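Local coordinates for YfnB (Bacillus subtilis, PDB 3ED5), which is a putative hydrolase of the haloacid dehalogenase superfamily, possibly with 5'-nucleotidase activity, at residues A[190-204]-A[214-226]. Sequence-based numbering, arbitrary orientation. Where two conformers were deposited one is given.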
loop_
_atom_site.group_PDB
_atom_site.type_symbol
_atom_site.label_atom_id
_atom_site.label_comp_id
_atom_site.label_asym_id
_atom_site.label_seq_id
_atom_site.Cartn_x
_atom_site.Cartn_y
_atom_site.Cartn_z
ATOM N N ILE A 190 4.533 -4.762 -8.099
ATOM C CA ILE A 190 5.493 -5.491 -8.909
ATOM C C ILE A 190 5.083 -5.485 -10.378
ATOM O O ILE A 190 5.861 -5.085 -11.232
ATOM C CB ILE A 190 5.752 -6.910 -8.374
ATOM C CG1 ILE A 190 6.083 -6.879 -6.860
ATOM C CG2 ILE A 190 6.834 -7.586 -9.190
ATOM C CD1 ILE A 190 7.282 -5.934 -6.449
ATOM N N LYS A 191 3.842 -5.860 -10.673
ATOM C CA LYS A 191 3.327 -5.756 -12.037
ATOM C C LYS A 191 3.401 -4.300 -12.506
ATOM O O LYS A 191 3.829 -4.038 -13.613
ATOM C CB LYS A 191 1.898 -6.268 -12.135
ATOM C CG LYS A 191 1.328 -6.251 -13.572
ATOM C CD LYS A 191 -0.213 -6.019 -13.477
ATOM C CE LYS A 191 -0.977 -7.243 -13.025
ATOM N NZ LYS A 191 -2.009 -6.888 -11.967
ATOM N N GLY A 192 3.002 -3.370 -11.639
ATOM C CA GLY A 192 3.085 -1.939 -11.946
ATOM C C GLY A 192 4.488 -1.517 -12.387
ATOM O O GLY A 192 4.677 -0.929 -13.483
ATOM N N GLY A 193 5.479 -1.846 -11.564
ATOM C CA GLY A 193 6.852 -1.399 -11.860
ATOM C C GLY A 193 7.368 -2.044 -13.122
ATOM O O GLY A 193 8.002 -1.378 -13.937
ATOM N N GLN A 194 7.079 -3.336 -13.294
ATOM C CA GLN A 194 7.577 -4.130 -14.418
ATOM C C GLN A 194 7.057 -3.521 -15.711
ATOM O O GLN A 194 7.852 -3.204 -16.617
ATOM C CB GLN A 194 7.052 -5.560 -14.267
ATOM C CG GLN A 194 7.768 -6.646 -15.014
ATOM C CD GLN A 194 7.048 -7.962 -14.728
ATOM O OE1 GLN A 194 7.166 -8.521 -13.641
ATOM N NE2 GLN A 194 6.240 -8.408 -15.673
ATOM N N LEU A 195 5.745 -3.304 -15.762
ATOM C CA LEU A 195 5.036 -2.637 -16.878
ATOM C C LEU A 195 5.703 -1.310 -17.254
ATOM O O LEU A 195 5.858 -0.962 -18.433
ATOM C CB LEU A 195 3.586 -2.337 -16.459
ATOM C CG LEU A 195 2.349 -3.187 -16.795
ATOM C CD1 LEU A 195 1.752 -2.762 -18.143
ATOM C CD2 LEU A 195 2.673 -4.665 -16.780
ATOM N N ALA A 196 6.055 -0.554 -16.214
ATOM C CA ALA A 196 6.580 0.810 -16.348
ATOM C C ALA A 196 8.095 0.879 -16.562
ATOM O O ALA A 196 8.682 1.967 -16.635
ATOM C CB ALA A 196 6.143 1.632 -15.096
ATOM N N GLY A 197 8.735 -0.276 -16.691
ATOM C CA GLY A 197 10.144 -0.330 -17.003
ATOM C C GLY A 197 11.061 -0.140 -15.809
ATOM O O GLY A 197 12.217 0.254 -15.992
ATOM N N LEU A 198 10.558 -0.442 -14.606
ATOM C CA LEU A 198 11.367 -0.363 -13.380
ATOM C C LEU A 198 11.793 -1.719 -12.823
ATOM O O LEU A 198 11.025 -2.681 -12.860
ATOM C CB LEU A 198 10.602 0.366 -12.263
ATOM C CG LEU A 198 9.977 1.728 -12.613
ATOM C CD1 LEU A 198 9.213 2.198 -11.435
ATOM C CD2 LEU A 198 11.098 2.734 -12.994
ATOM N N ASP A 199 12.981 -1.755 -12.215
ATOM C CA ASP A 199 13.340 -2.851 -11.316
ATOM C C ASP A 199 12.355 -2.821 -10.141
ATOM O O ASP A 199 11.903 -1.739 -9.720
ATOM C CB ASP A 199 14.793 -2.701 -10.802
ATOM C CG ASP A 199 15.827 -3.020 -11.871
ATOM O OD1 ASP A 199 15.424 -3.453 -12.966
ATOM O OD2 ASP A 199 17.038 -2.851 -11.602
ATOM N N THR A 200 12.020 -4.004 -9.633
ATOM C CA THR A 200 11.049 -4.151 -8.539
ATOM C C THR A 200 11.600 -4.978 -7.363
ATOM O O THR A 200 12.352 -5.949 -7.558
ATOM C CB THR A 200 9.784 -4.895 -9.041
ATOM O OG1 THR A 200 10.189 -6.089 -9.709
ATOM C CG2 THR A 200 8.980 -4.024 -10.052
ATOM N N CYS A 201 11.163 -4.617 -6.154
ATOM C CA CYS A 201 11.519 -5.359 -4.929
ATOM C C CYS A 201 10.236 -5.734 -4.175
ATOM O O CYS A 201 9.534 -4.869 -3.692
ATOM C CB CYS A 201 12.442 -4.506 -4.059
ATOM S SG CYS A 201 12.948 -5.390 -2.550
ATOM N N TRP A 202 9.957 -7.030 -4.123
ATOM C CA TRP A 202 8.766 -7.569 -3.495
ATOM C C TRP A 202 9.020 -7.823 -2.009
ATOM O O TRP A 202 9.836 -8.679 -1.654
ATOM C CB TRP A 202 8.377 -8.880 -4.202
ATOM C CG TRP A 202 7.053 -9.440 -3.732
ATOM C CD1 TRP A 202 6.000 -8.728 -3.223
ATOM C CD2 TRP A 202 6.637 -10.815 -3.782
ATOM N NE1 TRP A 202 4.948 -9.591 -2.932
ATOM C CE2 TRP A 202 5.309 -10.868 -3.282
ATOM C CE3 TRP A 202 7.256 -12.005 -4.203
ATOM C CZ2 TRP A 202 4.604 -12.069 -3.170
ATOM C CZ3 TRP A 202 6.545 -13.202 -4.120
ATOM C CH2 TRP A 202 5.226 -13.224 -3.588
HETATM N N MSE A 203 8.296 -7.074 -1.170
HETATM C CA MSE A 203 8.283 -7.283 0.270
HETATM C C MSE A 203 7.339 -8.461 0.548
HETATM O O MSE A 203 6.125 -8.358 0.337
HETATM C CB MSE A 203 7.806 -5.982 0.936
HETATM C CG MSE A 203 7.625 -6.064 2.428
HETATM SE SE MSE A 203 9.282 -6.471 3.371
HETATM C CE MSE A 203 8.594 -6.271 5.217
ATOM N N ASN A 204 7.896 -9.590 0.965
ATOM C CA ASN A 204 7.102 -10.815 1.157
ATOM C C ASN A 204 7.540 -11.548 2.437
ATOM O O ASN A 204 8.055 -12.677 2.386
ATOM C CB ASN A 204 7.236 -11.719 -0.065
ATOM C CG ASN A 204 6.280 -12.915 -0.033
ATOM O OD1 ASN A 204 5.255 -12.892 0.658
ATOM N ND2 ASN A 204 6.639 -13.974 -0.734
ATOM N N ILE A 214 4.034 -13.149 -11.214
ATOM C CA ILE A 214 4.567 -11.823 -11.546
ATOM C C ILE A 214 5.960 -11.779 -10.909
ATOM O O ILE A 214 6.079 -11.708 -9.664
ATOM C CB ILE A 214 3.644 -10.727 -10.984
ATOM C CG1 ILE A 214 2.275 -10.813 -11.666
ATOM C CG2 ILE A 214 4.274 -9.329 -11.144
ATOM C CD1 ILE A 214 1.197 -9.970 -11.012
ATOM N N ILE A 215 7.003 -11.820 -11.739
ATOM C CA ILE A 215 8.368 -12.020 -11.221
ATOM C C ILE A 215 9.125 -10.708 -10.897
ATOM O O ILE A 215 9.488 -9.952 -11.803
ATOM C CB ILE A 215 9.249 -12.913 -12.157
ATOM C CG1 ILE A 215 8.525 -14.217 -12.562
ATOM C CG2 ILE A 215 10.656 -13.204 -11.512
ATOM C CD1 ILE A 215 8.026 -15.089 -11.400
ATOM N N PRO A 216 9.420 -10.478 -9.610
ATOM C CA PRO A 216 10.120 -9.248 -9.202
ATOM C C PRO A 216 11.636 -9.329 -9.477
ATOM O O PRO A 216 12.169 -10.432 -9.618
ATOM C CB PRO A 216 9.866 -9.210 -7.697
ATOM C CG PRO A 216 9.815 -10.658 -7.311
ATOM C CD PRO A 216 9.137 -11.360 -8.464
ATOM N N THR A 217 12.333 -8.190 -9.504
ATOM C CA THR A 217 13.795 -8.218 -9.626
ATOM C C THR A 217 14.393 -8.798 -8.360
ATOM O O THR A 217 15.350 -9.588 -8.440
ATOM C CB THR A 217 14.394 -6.795 -9.862
ATOM O OG1 THR A 217 13.610 -6.142 -10.872
ATOM C CG2 THR A 217 15.887 -6.859 -10.297
ATOM N N TYR A 218 13.830 -8.397 -7.207
ATOM C CA TYR A 218 14.263 -8.891 -5.892
ATOM C C TYR A 218 13.058 -9.275 -5.055
ATOM O O TYR A 218 11.985 -8.741 -5.253
ATOM C CB TYR A 218 14.986 -7.798 -5.095
ATOM C CG TYR A 218 15.983 -7.020 -5.905
ATOM C CD1 TYR A 218 17.277 -7.510 -6.101
ATOM C CD2 TYR A 218 15.629 -5.778 -6.462
ATOM C CE1 TYR A 218 18.213 -6.803 -6.851
ATOM C CE2 TYR A 218 16.567 -5.048 -7.207
ATOM C CZ TYR A 218 17.858 -5.580 -7.395
ATOM O OH TYR A 218 18.809 -4.895 -8.131
ATOM N N GLU A 219 13.286 -10.164 -4.097
ATOM C CA GLU A 219 12.264 -10.545 -3.125
ATOM C C GLU A 219 12.941 -10.607 -1.742
ATOM O O GLU A 219 13.975 -11.285 -1.596
ATOM C CB GLU A 219 11.705 -11.920 -3.489
ATOM C CG GLU A 219 10.637 -12.363 -2.454
ATOM C CD GLU A 219 10.081 -13.740 -2.744
ATOM O OE1 GLU A 219 10.394 -14.336 -3.813
ATOM O OE2 GLU A 219 9.327 -14.234 -1.875
ATOM N N ILE A 220 12.361 -9.925 -0.745
ATOM C CA ILE A 220 12.935 -9.896 0.614
ATOM C C ILE A 220 11.864 -10.202 1.656
ATOM O O ILE A 220 10.679 -10.087 1.353
ATOM C CB ILE A 220 13.551 -8.545 0.935
ATOM C CG1 ILE A 220 12.507 -7.426 0.903
ATOM C CG2 ILE A 220 14.613 -8.218 -0.114
ATOM C CD1 ILE A 220 13.155 -5.964 1.135
ATOM N N ARG A 221 12.300 -10.541 2.862
ATOM C CA ARG A 221 11.360 -10.700 3.985
ATOM C C ARG A 221 11.400 -9.503 4.929
ATOM O O ARG A 221 10.376 -9.138 5.496
ATOM C CB ARG A 221 11.635 -11.993 4.738
ATOM C CG ARG A 221 11.353 -13.224 3.881
ATOM C CD ARG A 221 11.756 -14.472 4.630
ATOM N NE ARG A 221 10.820 -14.767 5.696
ATOM C CZ ARG A 221 11.019 -15.697 6.629
ATOM N NH1 ARG A 221 12.142 -16.422 6.638
ATOM N NH2 ARG A 221 10.100 -15.892 7.558
ATOM N N LYS A 222 12.560 -8.879 5.097
ATOM C CA LYS A 222 12.661 -7.773 6.036
ATOM C C LYS A 222 13.225 -6.579 5.318
ATOM O O LYS A 222 14.074 -6.728 4.433
ATOM C CB LYS A 222 13.575 -8.116 7.203
ATOM C CG LYS A 222 13.070 -9.266 8.078
ATOM C CD LYS A 222 13.877 -9.427 9.361
ATOM C CE LYS A 222 15.333 -9.792 9.105
ATOM N NZ LYS A 222 15.971 -10.375 10.346
ATOM N N LEU A 223 12.774 -5.394 5.720
ATOM C CA LEU A 223 13.257 -4.169 5.094
ATOM C C LEU A 223 14.777 -3.997 5.146
ATOM O O LEU A 223 15.353 -3.424 4.224
ATOM C CB LEU A 223 12.570 -2.955 5.712
ATOM C CG LEU A 223 11.077 -2.815 5.350
ATOM C CD1 LEU A 223 10.471 -1.646 6.183
ATOM C CD2 LEU A 223 10.830 -2.540 3.872
ATOM N N GLU A 224 15.414 -4.485 6.210
ATOM C CA GLU A 224 16.873 -4.314 6.354
ATOM C C GLU A 224 17.652 -5.049 5.259
ATOM O O GLU A 224 18.814 -4.713 4.998
ATOM C CB GLU A 224 17.348 -4.753 7.743
ATOM C CG GLU A 224 17.102 -6.240 8.045
ATOM C CD GLU A 224 17.557 -6.670 9.454
ATOM O OE1 GLU A 224 17.602 -5.828 10.379
ATOM O OE2 GLU A 224 17.861 -7.865 9.644
ATOM N N GLU A 225 17.015 -6.009 4.581
ATOM C CA GLU A 225 17.672 -6.671 3.442
ATOM C C GLU A 225 17.941 -5.681 2.290
ATOM O O GLU A 225 18.706 -5.997 1.382
ATOM C CB GLU A 225 16.842 -7.847 2.935
ATOM C CG GLU A 225 16.696 -8.976 3.966
ATOM C CD GLU A 225 15.752 -10.045 3.452
ATOM O OE1 GLU A 225 15.925 -10.482 2.313
ATOM O OE2 GLU A 225 14.813 -10.415 4.160
ATOM N N LEU A 226 17.311 -4.501 2.315
ATOM C CA LEU A 226 17.567 -3.489 1.295
ATOM C C LEU A 226 18.973 -2.914 1.322
ATOM O O LEU A 226 19.452 -2.464 0.279
ATOM C CB LEU A 226 16.563 -2.349 1.358
ATOM C CG LEU A 226 15.226 -2.659 0.698
ATOM C CD1 LEU A 226 14.245 -1.540 1.087
ATOM C CD2 LEU A 226 15.315 -2.792 -0.849
HETATM O O HOH W 1 10.027 -14.100 0.807
#
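OE2 of Glu-219 is gripped by two donors: ND2 of Asn-204 lies 2.9 Å from OE2, meeting it from above the carboxylate plane, and a water that also donates to Asn-204 O completes the hold. Glutamate suits this exposed place because its fully extended chain (chi1 179°, chi2 -178°) runs alongside the Trp-202 indole, bringing CD 3.6 Å from Trp-202 CE3, while the carboxylate still reaches the amide. Asn-204 in turn sets CB over the centre of the indole face, and its amide serves both ways, ND2 donating to the carboxylate and OD1 accepting from Lys-208 N. Replacing Asn-204 by alanine removes the amide, which would probably leave Glu-219 OE2 with the water but no amide donor and Lys-208 N without its acceptor. The backbones of 199-203 and 218-220 pair in parallel, Trp-202 N and O bonding Tyr-218 O and Ile-220 N. Where the pairing begins, threonine suits both chains, each hydroxyl oxygen accepting the other's backbone N-H: Thr-200 N donates to Thr-217 OG1 (2.9 Å), and Thr-217 N to Thr-200 OG1 (3.0 Å). On the opposite sheet face, the compact SG of Cys-201 fits between apolar Ile-220 CD1 (3.7 Å) and Leu-226 CD2. Polar clasps thus secure both ends of the pairing that adds an edge strand, 218-220, to the Rossmann-like HAD sheet.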